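Local coordinates for Gp15 protein (Listeria phage PSA, PDB 6R5W) that serves Listeria phage PSA as its homotrimeric receptor-binding protein, probably attaching the virion to the host cell surface, and is represented here by its C-terminal part, at residues V63-K68 with A108-F113; N69-S74 with G94-G99; F84-L89 with T168-T173; N135-Y140 with V150-V155. One frame throughout, in Å; residues are numbered along the deposited sequence.

Overall arrangement
From the N terminus the chain runs through three helical segments, the last being helix 36-57, before entering a domain of two four-stranded antiparallel sheets. Contacts 1, 2 and 3 open in turn at 63-68, 69-74 and 84-89. Contact 2 closes first, at 94-99, pairing the first sheet's central strands; it is nested within contact 1, which closes at 108-113 and joins edge strands of the two sheets. Contact 4 opens and closes later, within a hairpin of the second sheet. Contact 3 closes last, at the C terminus, crossing contacts 1 and 2 and enclosing contact 4. Contact 1 touches contacts 2 and 3, while Lys98 and Val155 bring contacts 2 and 4 together.

Contact 1 (V63-K68 with A108-F113); sequences VTLTPK and ATLPTF
Leu65 drives its side chain into the bend between Ala108 and Pro111, and following it outward shows how one leucine can serve several neighbours. Its CB lies 4.3 Å from Ala108 CB. CG stands beside the backbone N (chi1 -51°) and carries the fork of the side chain toward Leu110. There CD1 reaches Leu110 CG at 4.1 Å, while CD2 sits near Thr109 O and 4.2 Å from Pro111 CD. Val63 adds to the apolar seam from the same strand: its CG2 rests against CG and CD of Pro111, and its CG1 lies at the edge of the Phe113 ring.

The other end of the contact is polar. Lys68 lays its CD across Ala108 CA at 3.9 Å, then bends at chi3 (78°), and NZ donates to Thr109 OG1 at 2.8 Å. That hydroxyl oxygen is also hydrogen-bonded to Asp146 OD1. Between the apolar and polar ends, a water donates to Thr66 O and accepts from Thr109 N, so it links these two backbone atoms.

Strands 61-65 and 105-109 are thereby joined although they belong to different sheets. Leu65 also packs on Leu77 of strand 72-84, and Leu110 continues inward to Val90 of strand 87-97.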
loop_
_atom_site.group_PDB
_atom_site.type_symbol
_atom_site.label_atom_id
_atom_site.label_comp_id
_atom_site.label_asym_id
_atom_site.label_seq_id
_atom_site.Cartn_x
_atom_site.Cartn_y
_atom_site.Cartn_z
ATOM N N VAL A 63 -12.754 13.879 4.456
ATOM C CA VAL A 63 -14.006 14.442 4.971
ATOM C C VAL A 63 -13.691 15.686 5.767
ATOM O O VAL A 63 -12.665 15.757 6.447
ATOM C CB VAL A 63 -14.834 13.475 5.888
ATOM C CG1 VAL A 63 -15.279 12.328 5.153
ATOM C CG2 VAL A 63 -14.009 13.090 7.155
ATOM N N THR A 64 -14.574 16.705 5.694
ATOM C CA THR A 64 -14.418 17.902 6.490
ATOM C C THR A 64 -15.130 17.777 7.836
ATOM O O THR A 64 -16.221 17.220 7.893
ATOM C CB THR A 64 -15.001 19.126 5.761
ATOM O OG1 THR A 64 -14.230 19.417 4.617
ATOM C CG2 THR A 64 -14.999 20.320 6.667
ATOM N N LEU A 65 -14.491 18.235 8.901
ATOM C CA LEU A 65 -15.047 18.172 10.242
ATOM C C LEU A 65 -15.536 19.553 10.667
ATOM O O LEU A 65 -14.800 20.555 10.546
ATOM C CB LEU A 65 -13.990 17.701 11.262
ATOM C CG LEU A 65 -13.235 16.426 10.921
ATOM C CD1 LEU A 65 -12.278 16.143 12.104
ATOM C CD2 LEU A 65 -14.119 15.262 10.649
ATOM N N THR A 66 -16.676 19.584 11.296
ATOM C CA THR A 66 -17.299 20.807 11.799
ATOM C C THR A 66 -16.940 21.042 13.272
ATOM O O THR A 66 -17.152 20.152 14.106
ATOM C CB THR A 66 -18.811 20.700 11.669
ATOM O OG1 THR A 66 -19.157 20.495 10.297
ATOM C CG2 THR A 66 -19.454 21.970 12.204
ATOM N N PRO A 67 -16.428 22.207 13.621
ATOM C CA PRO A 67 -16.059 22.461 15.019
ATOM C C PRO A 67 -17.285 22.512 15.900
ATOM O O PRO A 67 -18.381 22.864 15.454
ATOM C CB PRO A 67 -15.341 23.816 14.986
ATOM C CG PRO A 67 -15.645 24.371 13.648
ATOM C CD PRO A 67 -16.024 23.311 12.723
ATOM N N LYS A 68 -17.094 22.098 17.150
ATOM C CA LYS A 68 -18.200 21.948 18.094
ATOM C C LYS A 68 -17.910 22.728 19.363
ATOM O O LYS A 68 -16.778 23.133 19.656
ATOM C CB LYS A 68 -18.445 20.471 18.507
ATOM C CG LYS A 68 -18.772 19.549 17.371
ATOM C CD LYS A 68 -18.716 18.107 17.763
ATOM C CE LYS A 68 -19.913 17.661 18.521
ATOM N NZ LYS A 68 -20.152 16.188 18.326
ATOM N N ALA A 108 -14.493 18.580 17.942
ATOM C CA ALA A 108 -14.939 17.988 16.704
ATOM C C ALA A 108 -15.098 16.504 16.918
ATOM O O ALA A 108 -14.518 15.936 17.860
ATOM C CB ALA A 108 -13.917 18.218 15.555
ATOM N N THR A 109 -15.917 15.900 16.068
ATOM C CA THR A 109 -16.222 14.473 16.061
ATOM C C THR A 109 -16.151 13.938 14.645
ATOM O O THR A 109 -16.706 14.539 13.736
ATOM C CB THR A 109 -17.664 14.176 16.618
ATOM O OG1 THR A 109 -17.781 14.745 17.931
ATOM C CG2 THR A 109 -17.914 12.714 16.667
ATOM N N LEU A 110 -15.444 12.835 14.435
ATOM C CA LEU A 110 -15.343 12.261 13.105
ATOM C C LEU A 110 -16.554 11.375 12.827
ATOM O O LEU A 110 -17.211 10.872 13.768
ATOM C CB LEU A 110 -14.081 11.424 12.995
ATOM C CG LEU A 110 -12.739 12.230 13.088
ATOM C CD1 LEU A 110 -12.100 11.980 14.406
ATOM C CD2 LEU A 110 -11.846 11.824 11.987
ATOM N N PRO A 111 -16.831 11.098 11.562
ATOM C CA PRO A 111 -17.920 10.179 11.226
ATOM C C PRO A 111 -17.747 8.799 11.853
ATOM O O PRO A 111 -16.623 8.308 12.025
ATOM C CB PRO A 111 -17.843 10.073 9.689
ATOM C CG PRO A 111 -17.021 11.184 9.252
ATOM C CD PRO A 111 -16.087 11.514 10.363
ATOM N N THR A 112 -18.887 8.129 12.077
ATOM C CA THR A 112 -18.889 6.811 12.712
ATOM C C THR A 112 -18.056 5.755 11.950
ATOM O O THR A 112 -17.462 4.859 12.564
ATOM C CB THR A 112 -20.346 6.316 12.906
ATOM O OG1 THR A 112 -21.015 6.173 11.652
ATOM C CG2 THR A 112 -21.103 7.303 13.749
ATOM N N PHE A 113 -18.035 5.791 10.603
ATOM C CA PHE A 113 -17.214 4.807 9.916
ATOM C C PHE A 113 -15.689 5.041 10.115
ATOM O O PHE A 113 -14.875 4.173 9.710
ATOM C CB PHE A 113 -17.515 4.737 8.407
ATOM C CG PHE A 113 -16.987 5.919 7.589
ATOM C CD1 PHE A 113 -17.665 7.102 7.521
ATOM C CD2 PHE A 113 -15.807 5.806 6.880
ATOM C CE1 PHE A 113 -17.204 8.155 6.767
ATOM C CE2 PHE A 113 -15.329 6.870 6.146
ATOM C CZ PHE A 113 -16.034 8.041 6.099
HETATM O O HOH W 1 -17.609 17.539 14.208
#

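Contact 2 (N69-S74 with G94-G99); sequences NGFVAS and GIVGKG
The open end of the beta hairpin formed by strands 72-84 and 87-97 is held where Val72 faces Gly97 as an antiparallel hydrogen-bonded pair. Val72 N donates to Gly97 O at 3.0 Å, and Gly97 N returns a bond to Val72 O at 2.9 Å; both are nearly straight, at 165° and 166°. The next pair, Ala73 with Val96, is non-hydrogen-bonded, and Val96 CA directs its hydrogen at Val72 O from 3.2 Å. Beyond it Ser74 N makes a weak bond to Ile95 O, bent to 121°, as the chain turns a corner.

The side chains divide between the faces of this pairing. Val72 lies over Gly97, with CG2 3.8 Å from Gly97 CA, an approach made possible by the glycine's lack of a side chain. On the face bearing Ala73 and Val96, the Phe71 ring crosses the valine, its CD1 3.9 Å from Val96 CG2. Both Phe71 and Val96 continue onto Cys107 and Ile149 of the other sheet, so this face belongs to the interior between the sheets. Past the last paired residues the strands give way to loop: Gly99 CA approaches Gly70 O at 3.4 Å in a CA-H...O contact, and Lys98 NZ forms a salt bridge with Asp156.

Chemically, the contact divides its work. The CA-H...O contacts supplement the pairing around Val72 O and Gly97 O, but it is the two good backbone bonds that set the register, while the apolar pair of Phe71 and Val96 faces the interior.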
loop_
_atom_site.group_PDB
_atom_site.type_symbol
_atom_site.label_atom_id
_atom_site.label_comp_id
_atom_site.label_asym_id
_atom_site.label_seq_id
_atom_site.Cartn_x
_atom_site.Cartn_y
_atom_site.Cartn_z
ATOM N N ASN A 69 -18.969 22.944 20.157
ATOM C CA ASN A 69 -18.831 23.466 21.514
ATOM C C ASN A 69 -18.112 24.797 21.570
ATOM O O ASN A 69 -17.323 25.059 22.491
ATOM C CB ASN A 69 -18.110 22.426 22.387
ATOM C CG ASN A 69 -18.929 21.237 22.614
ATOM O OD1 ASN A 69 -20.088 21.335 23.024
ATOM N ND2 ASN A 69 -18.363 20.067 22.354
ATOM N N GLY A 70 -18.380 25.655 20.578
ATOM C CA GLY A 70 -17.832 26.971 20.578
ATOM C C GLY A 70 -16.461 27.101 19.955
ATOM O O GLY A 70 -16.025 28.229 19.697
ATOM N N PHE A 71 -15.759 25.993 19.728
ATOM C CA PHE A 71 -14.490 26.072 19.026
ATOM C C PHE A 71 -14.714 26.633 17.603
ATOM O O PHE A 71 -15.771 26.414 16.972
ATOM C CB PHE A 71 -13.849 24.693 18.907
ATOM C CG PHE A 71 -13.207 24.175 20.179
ATOM C CD1 PHE A 71 -11.891 24.476 20.441
ATOM C CD2 PHE A 71 -13.902 23.388 21.036
ATOM C CE1 PHE A 71 -11.232 24.008 21.565
ATOM C CE2 PHE A 71 -13.234 22.845 22.177
ATOM C CZ PHE A 71 -11.952 23.183 22.444
ATOM N N VAL A 72 -13.659 27.227 17.061
ATOM C CA VAL A 72 -13.656 27.653 15.670
ATOM C C VAL A 72 -12.569 26.862 14.937
ATOM O O VAL A 72 -11.583 26.405 15.547
ATOM C CB VAL A 72 -13.426 29.167 15.524
ATOM C CG1 VAL A 72 -14.614 29.931 16.162
ATOM C CG2 VAL A 72 -12.111 29.628 16.145
ATOM N N ALA A 73 -12.782 26.676 13.632
ATOM C CA ALA A 73 -11.788 26.016 12.754
ATOM C C ALA A 73 -10.901 27.142 12.269
ATOM O O ALA A 73 -11.206 27.828 11.279
ATOM C CB ALA A 73 -12.467 25.291 11.604
ATOM N N SER A 74 -9.808 27.353 12.985
ATOM C CA SER A 74 -8.848 28.373 12.564
ATOM C C SER A 74 -8.162 27.950 11.282
ATOM O O SER A 74 -7.790 28.802 10.464
ATOM C CB SER A 74 -7.814 28.622 13.676
ATOM O OG SER A 74 -6.825 29.563 13.276
ATOM N N GLY A 94 -5.612 20.234 10.862
ATOM C CA GLY A 94 -6.246 21.478 11.185
ATOM C C GLY A 94 -5.865 22.012 12.550
ATOM O O GLY A 94 -5.069 21.426 13.279
ATOM N N ILE A 95 -6.402 23.219 12.850
ATOM C CA ILE A 95 -6.085 23.949 14.058
ATOM C C ILE A 95 -7.383 24.524 14.588
ATOM O O ILE A 95 -8.160 25.107 13.821
ATOM C CB ILE A 95 -5.078 25.070 13.808
ATOM C CG1 ILE A 95 -3.752 24.512 13.233
ATOM C CG2 ILE A 95 -4.767 25.897 15.101
ATOM C CD1 ILE A 95 -2.772 25.625 12.824
ATOM N N VAL A 96 -7.666 24.314 15.887
ATOM C CA VAL A 96 -8.907 24.839 16.484
ATOM C C VAL A 96 -8.533 26.019 17.381
ATOM O O VAL A 96 -7.473 26.023 18.045
ATOM C CB VAL A 96 -9.704 23.775 17.264
ATOM C CG1 VAL A 96 -10.166 22.709 16.329
ATOM C CG2 VAL A 96 -8.817 23.189 18.401
ATOM N N GLY A 97 -9.439 27.002 17.429
ATOM C CA GLY A 97 -9.341 28.164 18.291
ATOM C C GLY A 97 -10.437 28.167 19.376
ATOM O O GLY A 97 -11.508 27.566 19.181
ATOM N N LYS A 98 -10.158 28.888 20.454
ATOM C CA LYS A 98 -11.055 28.928 21.615
ATOM C C LYS A 98 -12.443 29.389 21.227
ATOM O O LYS A 98 -13.448 28.799 21.647
ATOM C CB LYS A 98 -10.461 29.842 22.650
ATOM C CG LYS A 98 -11.251 29.859 24.004
ATOM C CD LYS A 98 -10.704 30.972 24.814
ATOM C CE LYS A 98 -11.166 30.776 26.285
ATOM N NZ LYS A 98 -10.561 31.837 27.133
ATOM N N GLY A 99 -12.530 30.387 20.335
ATOM C CA GLY A 99 -13.863 30.825 19.924
ATOM C C GLY A 99 -14.612 31.327 21.163
ATOM O O GLY A 99 -14.074 32.070 21.994
#

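Contact 3 (F84-L89 with T168-T173); sequences FGNRFL and TKEVTT. With CD (cadmium ion), chain I.
Arg87 and Glu170 form a salt bridge in which one carboxylate oxygen is shared with a metal. Glu170 OE1 lies 2.6 Å from Arg87 NE, although the N-H is poorly aimed and the hydrogen bond is weak; the guanidinium and carboxylate planes stand 88° apart. The cadmium ion takes both oxygens of the same carboxylate, with OE2 at 2.5 Å from it. OE2 is further served by a water that also donates to Phe84 O. Arg87 NH1 gives a firmer bond to Thr168 O, at 2.8 Å, and a second to Asp117 OD2.

These groups gather beside a type II' beta turn from Phe84 to Arg87, the tight link between strands 72-84 and 87-97, against which the C-terminal tail is laid. At the turn, Asn86 O accepts from Val171 N at 2.9 Å. Asn86 OD1 takes a weak bond from Thr173 N and a water that also donates to the terminal OXT, though Thr173 is poorly ordered.

Thr168 grips Phe88 twice. Its OG1, placed between backbone N and carbonyl carbon by a chi1 of 67°, accepts from Phe88 N at 2.8 Å, while Thr168 N donates to Phe88 O at 3.0 Å.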
loop_
_atom_site.group_PDB
_atom_site.type_symbol
_atom_site.label_atom_id
_atom_site.label_comp_id
_atom_site.label_asym_id
_atom_site.label_seq_id
_atom_site.Cartn_x
_atom_site.Cartn_y
_atom_site.Cartn_z
ATOM N N PHE A 84 -6.660 0.244 3.940
ATOM C CA PHE A 84 -5.697 -0.829 4.053
ATOM C C PHE A 84 -6.462 -2.067 4.442
ATOM O O PHE A 84 -6.901 -2.162 5.576
ATOM C CB PHE A 84 -4.624 -0.528 5.093
ATOM C CG PHE A 84 -3.652 0.493 4.601
ATOM C CD1 PHE A 84 -2.713 0.135 3.638
ATOM C CD2 PHE A 84 -3.723 1.805 5.048
ATOM C CE1 PHE A 84 -1.816 1.100 3.166
ATOM C CE2 PHE A 84 -2.856 2.741 4.575
ATOM C CZ PHE A 84 -1.909 2.390 3.649
ATOM N N GLY A 85 -6.617 -2.984 3.521
ATOM C CA GLY A 85 -7.455 -4.145 3.764
ATOM C C GLY A 85 -8.864 -3.697 4.067
ATOM O O GLY A 85 -9.455 -2.912 3.355
ATOM N N ASN A 86 -9.404 -4.161 5.202
ATOM C CA ASN A 86 -10.716 -3.754 5.666
ATOM C C ASN A 86 -10.661 -2.743 6.799
ATOM O O ASN A 86 -11.573 -2.670 7.638
ATOM C CB ASN A 86 -11.501 -5.027 5.994
ATOM C CG ASN A 86 -11.924 -5.739 4.724
ATOM O OD1 ASN A 86 -12.625 -5.146 3.853
ATOM N ND2 ASN A 86 -11.390 -6.921 4.529
ATOM N N ARG A 87 -9.607 -1.925 6.829
ATOM C CA ARG A 87 -9.527 -0.836 7.771
ATOM C C ARG A 87 -9.198 0.426 7.016
ATOM O O ARG A 87 -8.909 0.385 5.827
ATOM C CB ARG A 87 -8.437 -1.078 8.844
ATOM C CG ARG A 87 -8.618 -2.383 9.724
ATOM C CD ARG A 87 -7.339 -2.586 10.516
ATOM N NE ARG A 87 -7.263 -3.765 11.378
ATOM C CZ ARG A 87 -7.506 -3.759 12.678
ATOM N NH1 ARG A 87 -7.916 -2.659 13.315
ATOM N NH2 ARG A 87 -7.328 -4.899 13.358
ATOM N N PHE A 88 -9.189 1.532 7.738
ATOM C CA PHE A 88 -8.676 2.795 7.222
ATOM C C PHE A 88 -7.571 3.302 8.151
ATOM O O PHE A 88 -7.716 3.268 9.381
ATOM C CB PHE A 88 -9.711 3.886 7.121
ATOM C CG PHE A 88 -10.874 3.537 6.268
ATOM C CD1 PHE A 88 -10.759 3.566 4.879
ATOM C CD2 PHE A 88 -12.096 3.201 6.838
ATOM C CE1 PHE A 88 -11.849 3.244 4.079
ATOM C CE2 PHE A 88 -13.181 2.902 6.034
ATOM C CZ PHE A 88 -13.039 2.900 4.665
ATOM N N LEU A 89 -6.531 3.918 7.544
ATOM C CA LEU A 89 -5.612 4.768 8.259
ATOM C C LEU A 89 -6.139 6.189 8.152
ATOM O O LEU A 89 -6.359 6.675 7.043
ATOM C CB LEU A 89 -4.234 4.659 7.664
ATOM C CG LEU A 89 -3.211 5.537 8.356
ATOM C CD1 LEU A 89 -2.884 5.048 9.791
ATOM C CD2 LEU A 89 -1.923 5.490 7.480
ATOM N N THR A 168 -8.812 2.408 12.059
ATOM C CA THR A 168 -10.172 1.961 12.351
ATOM C C THR A 168 -10.252 0.431 12.535
ATOM O O THR A 168 -9.273 -0.315 12.438
ATOM C CB THR A 168 -11.100 2.427 11.233
ATOM O OG1 THR A 168 -10.706 1.704 10.077
ATOM C CG2 THR A 168 -11.043 3.948 11.047
ATOM N N LYS A 169 -11.461 -0.035 12.894
ATOM C CA LYS A 169 -11.702 -1.474 13.079
ATOM C C LYS A 169 -11.819 -2.239 11.753
ATOM O O LYS A 169 -12.017 -1.671 10.674
ATOM C CB LYS A 169 -12.975 -1.678 13.915
ATOM C CG LYS A 169 -12.824 -1.184 15.330
ATOM C CD LYS A 169 -14.176 -1.414 16.129
ATOM C CE LYS A 169 -13.983 -2.184 17.380
ATOM N NZ LYS A 169 -13.148 -1.465 18.371
ATOM N N GLU A 170 -11.708 -3.559 11.867
ATOM C CA GLU A 170 -11.786 -4.507 10.770
ATOM C C GLU A 170 -13.229 -4.670 10.321
ATOM O O GLU A 170 -13.987 -5.466 10.889
ATOM C CB GLU A 170 -11.231 -5.831 11.258
ATOM C CG GLU A 170 -10.685 -6.601 10.167
ATOM C CD GLU A 170 -9.522 -5.944 9.680
ATOM O OE1 GLU A 170 -8.526 -5.872 10.458
ATOM O OE2 GLU A 170 -9.589 -5.471 8.498
ATOM N N VAL A 171 -13.614 -3.915 9.299
ATOM C CA VAL A 171 -15.010 -3.833 8.859
ATOM C C VAL A 171 -15.045 -3.861 7.335
ATOM O O VAL A 171 -14.419 -3.028 6.679
ATOM C CB VAL A 171 -15.717 -2.575 9.377
ATOM C CG1 VAL A 171 -17.171 -2.565 8.814
ATOM C CG2 VAL A 171 -15.712 -2.516 10.849
ATOM N N THR A 172 -15.735 -4.836 6.761
ATOM C CA THR A 172 -15.645 -5.005 5.310
ATOM C C THR A 172 -16.169 -3.770 4.589
ATOM O O THR A 172 -17.155 -3.172 5.010
ATOM C CB THR A 172 -16.421 -6.240 4.901
ATOM O OG1 THR A 172 -16.296 -6.480 3.515
ATOM C CG2 THR A 172 -17.821 -6.026 5.244
ATOM N N THR A 173 -15.501 -3.403 3.506
ATOM C CA THR A 173 -15.939 -2.331 2.620
ATOM C C THR A 173 -15.369 -2.577 1.211
ATOM O O THR A 173 -16.126 -2.579 0.233
ATOM C CB THR A 173 -15.491 -0.939 3.138
ATOM O OG1 THR A 173 -15.931 0.087 2.233
ATOM C CG2 THR A 173 -13.963 -0.877 3.292
ATOM O OXT THR A 173 -14.154 -2.801 1.031
HETATM CD CD CD I . -7.830 -7.186 8.284
HETATM O O HOH W 2 -6.796 -4.655 7.600
HETATM O O HOH W 3 -12.191 -5.121 1.246
#

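Contact 4 (N135-Y140 with V150-V155); sequences NQANIY and VGVGSV. With CD (cadmium ion), chain E.
Asn135 and Gly153 meet just beyond the paired strands, where Asn135 OD1 lies 3.3 Å from Gly153 C and also approaches Ser154 CB. Asn135 ND2 is engaged elsewhere, by Ser130 OG.

Gln136 works in two directions. Its carbonyl oxygen accepts from Gly153 N at 2.9 Å, while its side chain leaves the backbone away from strand 150-152 and, extended beyond CG (chi2 -166°), brings OE1 to 2.3 Å from a cadmium ion. Three waters also bind the metal, as do Gln136 OE1 of the second subunit and its counterpart in the third, so one ion links all three chains. Gln136 NE2 donates to Asn138 OD1 of the second subunit.

Ala137 sits opposite Val152 in a non-hydrogen-bonded pair, with its CB 4.0 Å from Val152 CG1. Its CA also makes a CA-H...O contact with Gly151 O.

At Asn138 the hairpin of strands 136-141 and 146-152 carries a classic beta bulge, two residues facing one. Asn138 N donates to Gly151 O at 2.8 Å, and Asn138 O accepts from both Val150 N at 3.0 Å, nearly along the C=O axis, and Gly151 N at 3.1 Å, on a lone pair. The Asn138 side chain is itself taken up by the third subunit, through Gln136 NE2 and backbone oxygens there.

Tyr140 receives Val150 CG2 over the centre of one ring face, a CH-pi contact 3.6 Å from the centroid and only 5° off the ring normal. Tyr140 also packs on Gln129 of the third subunit.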
loop_
_atom_site.group_PDB
_atom_site.type_symbol
_atom_site.label_atom_id
_atom_site.label_comp_id
_atom_site.label_asym_id
_atom_site.label_seq_id
_atom_site.Cartn_x
_atom_site.Cartn_y
_atom_site.Cartn_z
ATOM N N ASN A 135 3.259 25.456 26.061
ATOM C CA ASN A 135 1.937 25.476 25.434
ATOM C C ASN A 135 1.805 24.309 24.448
ATOM O O ASN A 135 1.974 24.438 23.227
ATOM C CB ASN A 135 1.651 26.822 24.770
ATOM C CG ASN A 135 1.358 27.939 25.801
ATOM O OD1 ASN A 135 0.902 27.657 26.903
ATOM N ND2 ASN A 135 1.658 29.181 25.464
ATOM N N GLN A 136 1.416 23.140 25.012
ATOM C CA GLN A 136 1.102 21.908 24.287
ATOM C C GLN A 136 -0.174 21.376 24.928
ATOM O O GLN A 136 -0.669 21.944 25.915
ATOM C CB GLN A 136 2.285 20.939 24.421
ATOM C CG GLN A 136 3.560 21.622 23.812
ATOM C CD GLN A 136 4.687 20.666 23.582
ATOM O OE1 GLN A 136 4.997 19.835 24.412
ATOM N NE2 GLN A 136 5.377 20.809 22.495
ATOM N N ALA A 137 -0.675 20.261 24.408
ATOM C CA ALA A 137 -1.988 19.747 24.787
ATOM C C ALA A 137 -1.934 18.233 24.927
ATOM O O ALA A 137 -1.202 17.530 24.213
ATOM C CB ALA A 137 -3.027 20.154 23.794
ATOM N N ASN A 138 -2.734 17.739 25.876
ATOM C CA ASN A 138 -3.087 16.326 25.962
ATOM C C ASN A 138 -4.480 16.165 25.351
ATOM O O ASN A 138 -5.470 16.694 25.895
ATOM C CB ASN A 138 -3.093 15.836 27.418
ATOM C CG ASN A 138 -1.708 15.786 28.016
ATOM O OD1 ASN A 138 -0.702 15.552 27.340
ATOM N ND2 ASN A 138 -1.637 16.010 29.350
ATOM N N ILE A 139 -4.579 15.414 24.248
ATOM C CA ILE A 139 -5.820 15.261 23.510
ATOM C C ILE A 139 -6.223 13.785 23.565
ATOM O O ILE A 139 -5.409 12.905 23.286
ATOM C CB ILE A 139 -5.699 15.746 22.039
ATOM C CG1 ILE A 139 -5.272 17.208 22.027
ATOM C CG2 ILE A 139 -6.990 15.496 21.324
ATOM C CD1 ILE A 139 -5.255 17.836 20.578
ATOM N N TYR A 140 -7.483 13.535 23.884
ATOM C CA TYR A 140 -8.035 12.212 23.830
ATOM C C TYR A 140 -8.851 11.999 22.578
ATOM O O TYR A 140 -9.627 12.853 22.182
ATOM C CB TYR A 140 -8.953 11.914 25.009
ATOM C CG TYR A 140 -8.351 11.850 26.375
ATOM C CD1 TYR A 140 -7.094 12.294 26.657
ATOM C CD2 TYR A 140 -9.137 11.358 27.438
ATOM C CE1 TYR A 140 -6.578 12.253 27.982
ATOM C CE2 TYR A 140 -8.638 11.307 28.732
ATOM C CZ TYR A 140 -7.407 11.776 28.998
ATOM O OH TYR A 140 -6.913 11.767 30.257
ATOM N N VAL A 150 -8.201 17.684 26.646
ATOM C CA VAL A 150 -8.243 17.446 28.082
ATOM C C VAL A 150 -7.273 18.306 28.852
ATOM O O VAL A 150 -7.565 18.731 29.966
ATOM C CB VAL A 150 -7.963 15.941 28.335
ATOM C CG1 VAL A 150 -7.576 15.692 29.778
ATOM C CG2 VAL A 150 -9.154 15.117 27.938
ATOM N N GLY A 151 -6.100 18.602 28.286
ATOM C CA GLY A 151 -5.169 19.497 28.958
ATOM C C GLY A 151 -4.524 20.398 27.954
ATOM O O GLY A 151 -4.213 19.932 26.856
ATOM N N VAL A 152 -4.352 21.681 28.305
ATOM C CA VAL A 152 -3.698 22.645 27.412
ATOM C C VAL A 152 -2.787 23.529 28.266
ATOM O O VAL A 152 -3.077 23.865 29.430
ATOM C CB VAL A 152 -4.666 23.509 26.586
ATOM C CG1 VAL A 152 -5.441 22.743 25.578
ATOM C CG2 VAL A 152 -5.667 24.323 27.526
ATOM N N GLY A 153 -1.690 23.969 27.655
ATOM C CA GLY A 153 -0.822 24.918 28.329
ATOM C C GLY A 153 -1.547 26.232 28.574
ATOM O O GLY A 153 -1.350 26.887 29.612
ATOM N N SER A 154 -2.349 26.639 27.607
ATOM C CA SER A 154 -3.143 27.861 27.702
ATOM C C SER A 154 -4.440 27.745 26.936
ATOM O O SER A 154 -4.442 27.438 25.722
ATOM C CB SER A 154 -2.335 29.089 27.173
ATOM O OG SER A 154 -3.260 30.156 26.940
ATOM N N VAL A 155 -5.567 28.053 27.614
ATOM C CA VAL A 155 -6.852 27.978 26.933
ATOM C C VAL A 155 -7.032 29.042 25.854
ATOM O O VAL A 155 -7.961 28.931 25.048
ATOM C CB VAL A 155 -8.039 28.072 27.910
ATOM C CG1 VAL A 155 -7.922 26.963 28.972
ATOM C CG2 VAL A 155 -8.083 29.450 28.548
HETATM CD CD CD E . 5.072 19.245 26.642
HETATM O O HOH W 4 3.406 20.735 27.865
HETATM O O HOH W 5 5.810 18.686 28.879
HETATM O O HOH W 6 6.577 21.023 26.877
#